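Local coordinates for glyoxalase III (glutathione-independent) (Candida albicans, PDB 4LRU), which converts methylglyoxal to D-lactate in a single glutathione-independent step and so helps to detoxify the methylglyoxal made by the cell's own metabolism, at residues A[16-21]-A[111-116]; A[72-75]-A[79-82]; A[100-105]-A[234-239]; A[127-132]-A[214-219]; A[144-149]-A[189-194]. All coordinates share one frame; numbering follows the deposited sequence. Where two conformers were deposited one is given.

Interaction 1 of 5, residues A[16-21]-A[111-116]; sequences ETFYSD and TLFDYP
F18 and F113 bring together two pieces of the DJ-1/PfpI alpha/beta fold: the loop that follows strand 6-10 and the short helix 111-114. The contact is wholly apolar, and no hydrogen bond joins the two segments. One long side of the F18 ring, CD1 and CE1, approaches CE1 and CZ of F113. The two ring planes are almost perpendicular, at 83°, and the centroids of the F18 and F113 rings lie 5.9 Å apart. From F113's standpoint the neighbour sits at its edge, near the ring plane, while F18 receives F113 obliquely. With CG turned opposite its own backbone N (chi1 176°), F18 reaches out from the loop to the helix. Further aromatic and aliphatic groups enclose the pair: Y14 stacks on F113, H109 meets the F18 ring, and V176 and I179 also pack on F18. Within residues 16-21, CD2 of F18 lies over the centre of the Y19 ring. The F18 side chain is about 7 Å from those of H140 and E171, which are inferred to belong to the active site, so the loop borders the catalytic region. The closest approach across the contact is F18 CE1 to F113 CE1, 3.8 Å.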
# COMPACT_ATOMS: atom_id res chain seq x y z
N GLU A 16 2.59 15.11 7.08
CA GLU A 16 2.58 16.05 8.19
C GLU A 16 3.52 15.54 9.27
O GLU A 16 3.74 14.32 9.38
CB GLU A 16 1.18 16.13 8.82
CG GLU A 16 0.04 16.55 7.91
CD GLU A 16 0.12 17.99 7.47
OE1 GLU A 16 -0.53 18.32 6.45
OE2 GLU A 16 0.84 18.79 8.11
N THR A 17 4.01 16.45 10.09
CA THR A 17 4.66 16.11 11.35
C THR A 17 3.79 15.16 12.17
O THR A 17 2.60 15.42 12.38
CB THR A 17 5.00 17.36 12.19
OG1 THR A 17 3.81 18.10 12.48
CG2 THR A 17 5.98 18.25 11.43
N PHE A 18 4.39 14.07 12.64
CA PHE A 18 3.65 12.91 13.12
C PHE A 18 4.36 12.25 14.31
O PHE A 18 3.75 11.97 15.34
CB PHE A 18 3.49 11.90 11.98
CG PHE A 18 2.83 10.62 12.39
CD1 PHE A 18 1.47 10.57 12.66
CD2 PHE A 18 3.56 9.44 12.46
CE1 PHE A 18 0.86 9.38 13.00
CE2 PHE A 18 2.95 8.25 12.80
CZ PHE A 18 1.60 8.22 13.08
N TYR A 19 5.66 12.00 14.15
CA TYR A 19 6.43 11.28 15.17
C TYR A 19 6.78 12.19 16.36
O TYR A 19 6.85 13.41 16.22
CB TYR A 19 7.72 10.75 14.56
CG TYR A 19 7.48 9.74 13.45
CD1 TYR A 19 7.03 8.46 13.75
CD2 TYR A 19 7.65 10.09 12.12
CE1 TYR A 19 6.81 7.53 12.76
CE2 TYR A 19 7.41 9.17 11.11
CZ TYR A 19 7.00 7.90 11.43
OH TYR A 19 6.76 6.97 10.44
N SER A 20 7.04 11.57 17.51
CA SER A 20 7.49 12.30 18.70
C SER A 20 8.74 13.13 18.48
O SER A 20 8.95 14.15 19.15
CB SER A 20 7.74 11.31 19.85
OG SER A 20 6.53 10.64 20.18
N ASP A 21 9.60 12.71 17.55
CA ASP A 21 10.85 13.44 17.28
C ASP A 21 10.61 14.63 16.34
O ASP A 21 11.55 15.33 15.95
CB ASP A 21 11.89 12.50 16.67
CG ASP A 21 11.50 12.00 15.30
OD1 ASP A 21 10.44 12.42 14.80
OD2 ASP A 21 12.25 11.19 14.72
N THR A 111 -1.02 6.75 5.37
CA THR A 111 -2.21 6.07 4.87
C THR A 111 -3.35 5.97 5.89
O THR A 111 -4.52 5.87 5.51
CB THR A 111 -1.92 4.62 4.41
OG1 THR A 111 -1.39 3.87 5.51
CG2 THR A 111 -0.96 4.59 3.26
N LEU A 112 -3.02 5.97 7.18
CA LEU A 112 -4.01 5.91 8.24
C LEU A 112 -4.95 7.10 8.16
O LEU A 112 -6.10 7.01 8.62
CB LEU A 112 -3.33 5.90 9.61
CG LEU A 112 -2.50 4.64 9.88
CD1 LEU A 112 -1.61 4.84 11.09
CD2 LEU A 112 -3.38 3.41 10.07
N PHE A 113 -4.45 8.20 7.61
CA PHE A 113 -5.21 9.45 7.59
C PHE A 113 -6.13 9.54 6.37
O PHE A 113 -7.27 10.01 6.48
CB PHE A 113 -4.28 10.66 7.65
CG PHE A 113 -3.57 10.81 8.97
CD1 PHE A 113 -2.38 10.14 9.21
CD2 PHE A 113 -4.09 11.62 9.97
CE1 PHE A 113 -1.73 10.27 10.42
CE2 PHE A 113 -3.43 11.77 11.19
CZ PHE A 113 -2.24 11.10 11.41
N ASP A 114 -5.63 9.14 5.20
CA ASP A 114 -6.39 9.33 3.98
C ASP A 114 -7.01 8.09 3.36
O ASP A 114 -8.11 8.16 2.81
CB ASP A 114 -5.62 10.15 2.95
CG ASP A 114 -4.39 9.45 2.41
OD1 ASP A 114 -3.82 8.57 3.11
OD2 ASP A 114 -3.98 9.82 1.30
N TYR A 115 -6.35 6.94 3.45
CA TYR A 115 -6.84 5.76 2.74
C TYR A 115 -8.29 5.37 3.11
O TYR A 115 -9.05 5.01 2.24
CB TYR A 115 -5.92 4.55 2.90
CG TYR A 115 -4.76 4.46 1.90
CD1 TYR A 115 -4.37 5.55 1.11
CD2 TYR A 115 -4.02 3.29 1.81
CE1 TYR A 115 -3.30 5.44 0.23
CE2 TYR A 115 -2.96 3.17 0.94
CZ TYR A 115 -2.57 4.25 0.17
OH TYR A 115 -1.49 4.16 -0.71
N PRO A 116 -8.67 5.45 4.40
CA PRO A 116 -10.04 5.05 4.73
C PRO A 116 -11.15 5.88 4.11
O PRO A 116 -12.30 5.42 4.07
CB PRO A 116 -10.09 5.14 6.25
CG PRO A 116 -8.66 4.96 6.69
CD PRO A 116 -7.85 5.64 5.61

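Interaction 2 of 5, residues A[72-75]-A[79-82]; sequences KEIF and NSEF. With ACT (acetate ion), chain C.
S80 OG lies within hydrogen-bonding reach of two carbonyls, I74 O at 2.9 Å and N77 O; its single proton may serve either, and OG also caps the backbone N of N83. This makes S80 the N-cap of helix 81-87, in the short turn between the successive helices 69-76 and 81-87, which only a few residues separate. The chi1 of S80 (71°) places OG between the backbone N and the carbonyl carbon. The side-chain amide N83 ND2 adds a second link between the helices, bonding to F75 O. Alongside these polar groups the packing is apolar: CG2 of I74 is 3.6 Å from CB of F82, the two side chains crossing at about a right angle, and F75 CD2 is a looser 4.4 Å from F82 CE2. L33 of helix 29-42 and W57 also touch F82, so helix 81-87 packs on helix 29-42 through F82. At the far end of the first segment K72 forms a salt bridge with D76 and holds an acetate ion, probably from the crystallisation liquor. K72 NZ donates to the acetate O at 2.7 Å.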
# COMPACT_ATOMS: atom_id res chain seq x y z
N LYS A 72 18.77 3.27 -3.51
CA LYS A 72 19.13 4.68 -3.35
C LYS A 72 19.59 5.27 -4.68
O LYS A 72 19.28 6.41 -5.01
CB LYS A 72 20.21 4.85 -2.30
CG LYS A 72 20.74 6.26 -2.18
CD LYS A 72 21.72 6.38 -1.01
CE LYS A 72 22.57 7.63 -1.09
NZ LYS A 72 21.76 8.88 -1.29
N GLU A 73 20.33 4.47 -5.43
CA GLU A 73 20.77 4.88 -6.76
C GLU A 73 19.57 5.23 -7.63
O GLU A 73 19.53 6.28 -8.29
CB GLU A 73 21.61 3.76 -7.41
CG GLU A 73 22.97 3.55 -6.76
CD GLU A 73 23.74 2.36 -7.33
OE1 GLU A 73 23.14 1.52 -8.04
OE2 GLU A 73 24.95 2.26 -7.05
N ILE A 74 18.57 4.36 -7.61
CA ILE A 74 17.35 4.57 -8.36
C ILE A 74 16.64 5.82 -7.84
O ILE A 74 16.18 6.67 -8.61
CB ILE A 74 16.42 3.34 -8.24
CG1 ILE A 74 16.97 2.19 -9.09
CG2 ILE A 74 15.00 3.68 -8.68
CD1 ILE A 74 16.42 0.83 -8.71
N PHE A 75 16.56 5.94 -6.52
CA PHE A 75 15.92 7.09 -5.91
C PHE A 75 16.61 8.41 -6.29
O PHE A 75 15.94 9.41 -6.51
CB PHE A 75 15.91 6.91 -4.40
CG PHE A 75 15.18 8.00 -3.66
CD1 PHE A 75 15.86 9.13 -3.25
CD2 PHE A 75 13.84 7.86 -3.34
CE1 PHE A 75 15.21 10.12 -2.53
CE2 PHE A 75 13.18 8.84 -2.62
CZ PHE A 75 13.87 9.98 -2.23
N ASN A 79 16.53 10.47 -13.70
CA ASN A 79 16.07 9.84 -14.94
C ASN A 79 15.68 8.37 -14.80
O ASN A 79 15.34 7.72 -15.78
CB ASN A 79 17.14 9.99 -16.02
CG ASN A 79 17.40 11.44 -16.37
OD1 ASN A 79 16.47 12.20 -16.61
ND2 ASN A 79 18.67 11.84 -16.36
N SER A 80 15.68 7.85 -13.58
CA SER A 80 15.25 6.48 -13.37
C SER A 80 13.77 6.33 -13.71
O SER A 80 13.01 7.29 -13.60
CB SER A 80 15.50 6.08 -11.91
OG SER A 80 14.61 6.74 -11.03
N GLU A 81 13.36 5.13 -14.09
CA GLU A 81 11.97 4.87 -14.41
C GLU A 81 11.08 5.19 -13.20
O GLU A 81 10.00 5.77 -13.36
CB GLU A 81 11.76 3.43 -14.88
CG GLU A 81 12.41 3.12 -16.21
CD GLU A 81 11.64 2.09 -17.03
OE1 GLU A 81 12.28 1.22 -17.67
OE2 GLU A 81 10.39 2.15 -17.04
N PHE A 82 11.56 4.87 -12.00
CA PHE A 82 10.85 5.23 -10.77
C PHE A 82 10.57 6.74 -10.68
O PHE A 82 9.43 7.15 -10.39
CB PHE A 82 11.63 4.77 -9.53
CG PHE A 82 10.95 5.05 -8.23
CD1 PHE A 82 9.79 4.37 -7.86
CD2 PHE A 82 11.49 5.97 -7.34
CE1 PHE A 82 9.17 4.62 -6.65
CE2 PHE A 82 10.88 6.21 -6.12
CZ PHE A 82 9.73 5.54 -5.78
C ACT C . 18.98 10.01 -0.12
O ACT C . 19.54 8.94 0.22
OXT ACT C . 19.25 10.58 -1.21
CH3 ACT C . 17.98 10.61 0.81

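Interaction 3 of 5, residues A[100-105]-A[234-239]; sequences YDIFFG and AAFECN
I102 sits flat over one face of the F236 ring. Its CD1 is 3.8 Å from the ring centroid and only 6° off the ring normal, an almost central CH-pi contact. CG1 of the same isoleucine covers the CD1-CE1 side of the ring and is 3.7 Å from F236 CE1, so two successive carbons of one branch lie across the aromatic face while the side chains cross at a slant. F236 reaches them because its CG is opposite the backbone N (chi1 179°), which carries the ring from the last turn of helix 225-236 onto strand 102-105. This helix lies on one side of the central, mostly parallel sheet. F103, the next residue of the strand, packs on I124 and A125 of helix 119-130 on the other side, as in the alpha/beta/alpha sandwich of the DJ-1 superfamily. Along the CE1-CZ side of the F236 ring D101 is the neighbour: D101 O comes obliquely to within 3.4 Å of F236 CE1, and D101 CB is 3.8 Å from F236 CZ. The carboxylate of D101 is engaged by a salt bridge from OD1 to K131. V134 and V5 also touch F236, and Y44 touches I102. Where the chain leaves the helix at E237, that residue's OE2 hydrogen-bonds to Y44 OH, tying the C-terminal tail to the residue that packs on I102.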
# COMPACT_ATOMS: atom_id res chain seq x y z
N TYR A 100 -7.28 -0.28 -14.93
CA TYR A 100 -6.31 -0.96 -14.07
C TYR A 100 -6.69 -2.41 -13.80
O TYR A 100 -7.87 -2.74 -13.71
CB TYR A 100 -6.07 -0.19 -12.75
CG TYR A 100 -5.65 1.20 -13.11
CD1 TYR A 100 -4.38 1.45 -13.60
CD2 TYR A 100 -6.60 2.21 -13.19
CE1 TYR A 100 -4.03 2.68 -14.10
CE2 TYR A 100 -6.25 3.45 -13.69
CZ TYR A 100 -4.97 3.68 -14.13
OH TYR A 100 -4.64 4.91 -14.65
N ASP A 101 -5.67 -3.27 -13.68
CA ASP A 101 -5.87 -4.69 -13.44
C ASP A 101 -5.34 -5.17 -12.09
O ASP A 101 -5.69 -6.26 -11.65
CB ASP A 101 -5.19 -5.50 -14.55
CG ASP A 101 -5.96 -5.46 -15.84
OD1 ASP A 101 -7.11 -4.96 -15.87
OD2 ASP A 101 -5.42 -5.97 -16.86
N ILE A 102 -4.45 -4.40 -11.48
CA ILE A 102 -3.93 -4.65 -10.13
C ILE A 102 -4.00 -3.32 -9.37
O ILE A 102 -3.73 -2.25 -9.95
CB ILE A 102 -2.46 -5.11 -10.22
CG1 ILE A 102 -2.40 -6.49 -10.87
CG2 ILE A 102 -1.78 -5.11 -8.86
CD1 ILE A 102 -1.01 -6.93 -11.28
N PHE A 103 -4.38 -3.39 -8.10
CA PHE A 103 -4.28 -2.26 -7.20
C PHE A 103 -3.28 -2.65 -6.13
O PHE A 103 -3.40 -3.69 -5.50
CB PHE A 103 -5.63 -1.96 -6.56
CG PHE A 103 -5.61 -0.77 -5.63
CD1 PHE A 103 -5.17 -0.91 -4.32
CD2 PHE A 103 -6.04 0.48 -6.07
CE1 PHE A 103 -5.19 0.17 -3.46
CE2 PHE A 103 -6.04 1.57 -5.21
CZ PHE A 103 -5.61 1.42 -3.91
N PHE A 104 -2.27 -1.81 -5.93
CA PHE A 104 -1.28 -2.03 -4.86
C PHE A 104 -1.15 -0.80 -3.97
O PHE A 104 -0.73 0.26 -4.43
CB PHE A 104 0.08 -2.39 -5.46
CG PHE A 104 1.08 -2.84 -4.45
CD1 PHE A 104 1.67 -1.94 -3.58
CD2 PHE A 104 1.45 -4.20 -4.36
CE1 PHE A 104 2.58 -2.36 -2.63
CE2 PHE A 104 2.36 -4.61 -3.41
CZ PHE A 104 2.94 -3.69 -2.55
N GLY A 105 -1.54 -0.94 -2.71
CA GLY A 105 -1.42 0.14 -1.74
C GLY A 105 -0.07 0.17 -1.05
O GLY A 105 0.19 -0.63 -0.15
N ALA A 234 1.86 -13.85 -8.42
CA ALA A 234 1.47 -15.25 -8.26
C ALA A 234 -0.05 -15.42 -8.26
O ALA A 234 -0.57 -16.41 -8.80
CB ALA A 234 2.05 -15.81 -6.96
N ALA A 235 -0.75 -14.51 -7.60
CA ALA A 235 -2.21 -14.63 -7.44
C ALA A 235 -2.93 -14.22 -8.72
O ALA A 235 -4.03 -14.71 -9.01
CB ALA A 235 -2.69 -13.80 -6.26
N PHE A 236 -2.28 -13.36 -9.49
CA PHE A 236 -2.88 -12.67 -10.65
C PHE A 236 -2.74 -13.51 -11.91
O PHE A 236 -3.66 -13.58 -12.72
CB PHE A 236 -2.14 -11.33 -10.83
CG PHE A 236 -2.59 -10.49 -11.99
CD1 PHE A 236 -3.79 -9.81 -11.95
CD2 PHE A 236 -1.75 -10.29 -13.07
CE1 PHE A 236 -4.18 -8.99 -12.98
CE2 PHE A 236 -2.13 -9.46 -14.12
CZ PHE A 236 -3.35 -8.80 -14.07
N GLU A 237 -1.57 -14.13 -12.08
CA GLU A 237 -1.28 -15.00 -13.22
C GLU A 237 -1.66 -16.46 -12.91
O GLU A 237 -1.96 -16.80 -11.77
CB GLU A 237 0.21 -14.92 -13.56
CG GLU A 237 0.78 -13.52 -13.70
CD GLU A 237 0.96 -13.04 -15.12
OE1 GLU A 237 0.98 -13.87 -16.06
OE2 GLU A 237 1.09 -11.80 -15.31
N CYS A 238 -1.64 -17.33 -13.91
CA CYS A 238 -1.87 -18.75 -13.60
C CYS A 238 -0.64 -19.67 -13.58
O CYS A 238 -0.78 -20.89 -13.65
CB CYS A 238 -2.99 -19.33 -14.47
SG CYS A 238 -2.56 -19.56 -16.21
N ASN A 239 0.56 -19.10 -13.44
CA ASN A 239 1.34 -18.56 -14.56
C ASN A 239 1.47 -19.54 -15.73
O ASN A 239 1.72 -20.73 -15.56
CB ASN A 239 2.76 -18.19 -14.08
CG ASN A 239 3.00 -16.69 -14.01
OD1 ASN A 239 3.16 -16.12 -12.93
ND2 ASN A 239 3.04 -16.04 -15.17
OXT ASN A 239 1.35 -19.15 -16.90

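Interaction 4 of 5, residues A[127-132]-A[214-219]; sequences TVYDKG and GRIVTG
The Schellman motif that ends helix 119-130, with G132 as its positive-phi C-prime residue, is met by R215, just before strand 216-219. R215 NH1 donates to Y129 O at 3.0 Å, with an N-H...O angle of 153°, arriving in the carbonyl plane on a lone pair. The same NH1 also bonds to G133 O, so one nitrogen serves two carbonyls at the helix terminus. A bend at chi3 (-63°) folds the guanidinium back over one face of the Y129 ring, where the planes are 24° apart and CZ of R215 stands 4.3 Å from the ring centroid: a stack and a cation-pi contact together. NH1 hangs over the CD1-CE1 side of the ring, NH2 nearer CZ and OH. I216 CG1 packs obliquely on Y129 CE1 at 3.8 Å. One water links Y129 OH, at 2.7 Å, to R215 N; another donates to Y129 O and accepts from R215 NH2. Y129 O also takes a weak bond from G132 N. A cation beside carbonyls at a helix C-terminus would probably be favoured by the negative end of the helix dipole, and the stack holds its plane.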
# COMPACT_ATOMS: atom_id res chain seq x y z
N THR A 127 -13.08 -1.71 -8.53
CA THR A 127 -13.22 -1.96 -9.95
C THR A 127 -12.27 -3.08 -10.37
O THR A 127 -12.66 -4.02 -11.06
CB THR A 127 -12.97 -0.67 -10.76
OG1 THR A 127 -13.98 0.29 -10.43
CG2 THR A 127 -13.01 -0.94 -12.23
N VAL A 128 -11.04 -2.98 -9.89
CA VAL A 128 -10.02 -4.02 -10.11
C VAL A 128 -10.51 -5.36 -9.57
O VAL A 128 -10.50 -6.36 -10.28
CB VAL A 128 -8.69 -3.65 -9.44
CG1 VAL A 128 -7.76 -4.86 -9.38
CG2 VAL A 128 -8.04 -2.50 -10.18
N TYR A 129 -11.00 -5.37 -8.33
CA TYR A 129 -11.42 -6.62 -7.71
C TYR A 129 -12.61 -7.24 -8.43
O TYR A 129 -12.70 -8.46 -8.55
CB TYR A 129 -11.75 -6.42 -6.23
CG TYR A 129 -11.86 -7.72 -5.46
CD1 TYR A 129 -10.75 -8.50 -5.22
CD2 TYR A 129 -13.08 -8.16 -4.99
CE1 TYR A 129 -10.85 -9.69 -4.53
CE2 TYR A 129 -13.19 -9.34 -4.28
CZ TYR A 129 -12.06 -10.10 -4.05
OH TYR A 129 -12.19 -11.30 -3.37
N ASP A 130 -13.55 -6.42 -8.88
CA ASP A 130 -14.81 -6.93 -9.37
C ASP A 130 -14.73 -7.44 -10.80
O ASP A 130 -15.68 -8.02 -11.29
CB ASP A 130 -15.91 -5.87 -9.27
CG ASP A 130 -16.40 -5.69 -7.87
OD1 ASP A 130 -16.05 -6.52 -7.00
OD2 ASP A 130 -17.20 -4.75 -7.65
N LYS A 131 -13.61 -7.19 -11.47
CA LYS A 131 -13.39 -7.72 -12.81
C LYS A 131 -12.37 -8.85 -12.84
O LYS A 131 -11.99 -9.33 -13.91
CB LYS A 131 -12.95 -6.61 -13.75
CG LYS A 131 -11.55 -6.10 -13.57
CD LYS A 131 -11.34 -5.04 -14.64
CE LYS A 131 -9.88 -4.70 -14.82
NZ LYS A 131 -9.72 -3.63 -15.85
N GLY A 132 -11.99 -9.32 -11.66
CA GLY A 132 -11.09 -10.47 -11.52
C GLY A 132 -9.62 -10.13 -11.41
O GLY A 132 -8.75 -11.00 -11.60
N GLY A 214 -7.17 -15.71 -2.04
CA GLY A 214 -7.66 -15.57 -3.40
C GLY A 214 -6.92 -14.46 -4.11
O GLY A 214 -5.72 -14.56 -4.35
N ARG A 215 -7.65 -13.39 -4.42
CA ARG A 215 -7.09 -12.24 -5.14
C ARG A 215 -6.88 -11.03 -4.23
O ARG A 215 -6.78 -9.88 -4.68
CB ARG A 215 -7.99 -11.91 -6.35
CG ARG A 215 -7.91 -12.96 -7.46
CD ARG A 215 -8.98 -12.79 -8.52
NE ARG A 215 -10.32 -12.95 -7.97
CZ ARG A 215 -11.17 -11.95 -7.76
NH1 ARG A 215 -10.84 -10.71 -8.10
NH2 ARG A 215 -12.35 -12.19 -7.21
N ILE A 216 -6.77 -11.30 -2.94
CA ILE A 216 -6.35 -10.28 -1.97
C ILE A 216 -5.01 -10.69 -1.40
O ILE A 216 -4.86 -11.79 -0.87
CB ILE A 216 -7.36 -10.17 -0.83
CG1 ILE A 216 -8.74 -9.85 -1.40
CG2 ILE A 216 -6.91 -9.11 0.17
CD1 ILE A 216 -9.85 -9.88 -0.38
N VAL A 217 -4.03 -9.81 -1.53
CA VAL A 217 -2.67 -10.09 -1.07
C VAL A 217 -2.18 -8.95 -0.19
O VAL A 217 -2.21 -7.78 -0.59
CB VAL A 217 -1.70 -10.28 -2.26
CG1 VAL A 217 -0.30 -10.59 -1.76
CG2 VAL A 217 -2.20 -11.37 -3.18
N THR A 218 -1.77 -9.28 1.02
CA THR A 218 -1.26 -8.25 1.92
C THR A 218 0.08 -8.64 2.52
O THR A 218 0.39 -9.83 2.62
CB THR A 218 -2.27 -7.97 3.05
OG1 THR A 218 -2.70 -9.21 3.64
CG2 THR A 218 -3.50 -7.24 2.51
N GLY A 219 0.85 -7.63 2.92
CA GLY A 219 2.14 -7.84 3.60
C GLY A 219 2.31 -6.93 4.79
O GLY A 219 1.60 -5.93 4.95
O HOH W 1 -10.39 -13.31 -3.82
O HOH W 2 -14.65 -10.18 -7.24

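Interaction 5 of 5, residues A[144-149]-A[189-194]; sequences IFENLN and KQVAEK
K194 NZ is shared by two neighbouring side chains, donating to N147 OD1 at 3.0 Å and to E146 OE2 at 3.2 Å, the latter also a salt bridge. Neither bond is ideally placed: the amine stands 26° from the plane of the N147 amide carbonyl, and it meets OE2 on the anti side, 22° out of the carboxylate plane. The lysine chain is fully extended from helix 188-195 and crosses that of E146 at about a right angle, its CD packing 3.9 Å from E146 CG. Next to it, V191 packs along E146, with its CG2 3.7 Å from E146 OE1 and its CG1 against E146 CB. P116 and L186 also touch E146.

A type II beta turn from F145 to L148, closed by L148 N to F145 O, presents the two acceptors. N147 takes its third position with positive phi (66°), and its side chain bends back to the helix although its CB sets off away from it. The turn is further held by N147 N to E195 OE2, again on helix 188-195, and by N147 ND2 to P116 O. The amide of N147 is therefore used at both ends, which fixes its flip. The side chain of V191 is about 8 Å from that of H140, inferred to be in the active site, so the contact lies near the inferred catalytic residues. With E146 buried and K194 exposed, the lysine probably helps to keep the glutamate ionised by balancing its charge.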
# COMPACT_ATOMS: atom_id res chain seq x y z
N ILE A 144 -6.77 0.93 3.23
CA ILE A 144 -7.62 1.12 2.05
C ILE A 144 -8.91 0.31 2.13
O ILE A 144 -9.93 0.67 1.53
CB ILE A 144 -6.85 0.82 0.74
CG1 ILE A 144 -7.54 1.50 -0.46
CG2 ILE A 144 -6.71 -0.68 0.54
CD1 ILE A 144 -7.37 3.00 -0.54
N PHE A 145 -8.90 -0.77 2.88
CA PHE A 145 -10.07 -1.63 2.99
C PHE A 145 -11.05 -1.16 4.06
O PHE A 145 -12.15 -1.69 4.21
CB PHE A 145 -9.65 -3.08 3.31
CG PHE A 145 -8.74 -3.69 2.28
CD1 PHE A 145 -9.14 -3.82 0.97
CD2 PHE A 145 -7.49 -4.17 2.65
CE1 PHE A 145 -8.31 -4.41 0.02
CE2 PHE A 145 -6.65 -4.74 1.71
CZ PHE A 145 -7.06 -4.86 0.39
N GLU A 146 -10.63 -0.18 4.85
CA GLU A 146 -11.49 0.37 5.87
C GLU A 146 -12.62 1.16 5.20
O GLU A 146 -12.37 1.97 4.30
CB GLU A 146 -10.69 1.25 6.84
CG GLU A 146 -11.50 1.70 8.03
CD GLU A 146 -10.73 2.57 9.01
OE1 GLU A 146 -9.50 2.45 9.06
OE2 GLU A 146 -11.38 3.37 9.73
N ASN A 147 -13.85 0.89 5.62
CA ASN A 147 -15.05 1.49 5.02
C ASN A 147 -15.31 1.08 3.58
O ASN A 147 -16.09 1.74 2.87
CB ASN A 147 -15.01 3.03 5.07
CG ASN A 147 -14.69 3.55 6.46
OD1 ASN A 147 -15.30 3.13 7.44
ND2 ASN A 147 -13.75 4.49 6.53
N LEU A 148 -14.70 -0.01 3.12
CA LEU A 148 -14.80 -0.35 1.70
C LEU A 148 -15.74 -1.53 1.47
O LEU A 148 -15.40 -2.68 1.77
CB LEU A 148 -13.43 -0.66 1.11
CG LEU A 148 -13.41 -0.86 -0.40
CD1 LEU A 148 -14.06 0.32 -1.11
CD2 LEU A 148 -12.00 -1.09 -0.87
N ASN A 149 -16.90 -1.24 0.91
CA ASN A 149 -17.81 -2.32 0.55
C ASN A 149 -17.51 -2.78 -0.88
O ASN A 149 -17.05 -1.99 -1.72
CB ASN A 149 -19.25 -1.88 0.74
CG ASN A 149 -19.72 -2.07 2.18
OD1 ASN A 149 -18.92 -2.33 3.08
ND2 ASN A 149 -21.01 -1.91 2.40
N LYS A 189 -4.98 -4.73 12.48
CA LYS A 189 -5.78 -5.69 13.23
C LYS A 189 -7.17 -5.11 13.45
O LYS A 189 -8.17 -5.76 13.16
CB LYS A 189 -5.11 -6.03 14.56
CG LYS A 189 -5.78 -7.19 15.29
CD LYS A 189 -5.00 -7.58 16.54
CE LYS A 189 -5.61 -8.79 17.21
NZ LYS A 189 -4.79 -9.28 18.36
N GLN A 190 -7.23 -3.87 13.94
CA GLN A 190 -8.51 -3.19 14.19
C GLN A 190 -9.32 -3.01 12.90
O GLN A 190 -10.54 -3.11 12.91
CB GLN A 190 -8.26 -1.83 14.85
CG GLN A 190 -7.82 -1.93 16.31
CD GLN A 190 -7.56 -0.57 16.93
OE1 GLN A 190 -6.81 0.24 16.38
NE2 GLN A 190 -8.20 -0.29 18.06
N VAL A 191 -8.65 -2.72 11.80
CA VAL A 191 -9.32 -2.64 10.49
C VAL A 191 -9.98 -3.97 10.15
O VAL A 191 -11.15 -4.00 9.75
CB VAL A 191 -8.37 -2.24 9.36
CG1 VAL A 191 -9.06 -2.36 8.00
CG2 VAL A 191 -7.85 -0.82 9.56
N ALA A 192 -9.24 -5.06 10.30
CA ALA A 192 -9.81 -6.39 10.13
C ALA A 192 -11.03 -6.59 11.04
O ALA A 192 -12.08 -7.05 10.60
CB ALA A 192 -8.76 -7.47 10.39
N GLU A 193 -10.92 -6.23 12.32
CA GLU A 193 -12.03 -6.42 13.24
C GLU A 193 -13.25 -5.64 12.78
O GLU A 193 -14.38 -6.13 12.84
CB GLU A 193 -11.64 -5.99 14.66
CG GLU A 193 -12.71 -6.27 15.71
CD GLU A 193 -12.52 -5.48 16.99
OE1 GLU A 193 -11.59 -4.64 17.07
OE2 GLU A 193 -13.31 -5.71 17.94
N LYS A 194 -13.02 -4.40 12.34
CA LYS A 194 -14.11 -3.52 11.93
C LYS A 194 -14.86 -4.11 10.73
O LYS A 194 -16.10 -3.99 10.62
CB LYS A 194 -13.53 -2.15 11.55
CG LYS A 194 -14.57 -1.15 11.07
CD LYS A 194 -13.94 0.19 10.74
CE LYS A 194 -14.96 1.17 10.17
NZ LYS A 194 -14.45 2.57 10.24

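Overall arrangement
Interactions 3 and 4 lie closest, with centres 7 Å apart, on the central sheet near the beginnings of strands 102-105 and 216-219. They are joined by the D101-K131 salt bridge; interaction 4 is nested inside the chain loop closed by interaction 3. Interaction 5 is nested within both and reaches interaction 4 through F145. It also meets interaction 1, 17 Å away between centres, through P116 and N147. Both come within about 7 to 9 Å, side chain to side chain, of H140 and E171, inferred to be active-site residues. Interaction 2 is nested within interaction 1 and stands apart, its centre 24 to 33 Å from the others. The contacts therefore span the sheet, the catalytic neighbourhood and a peripheral helical pair of one monomer.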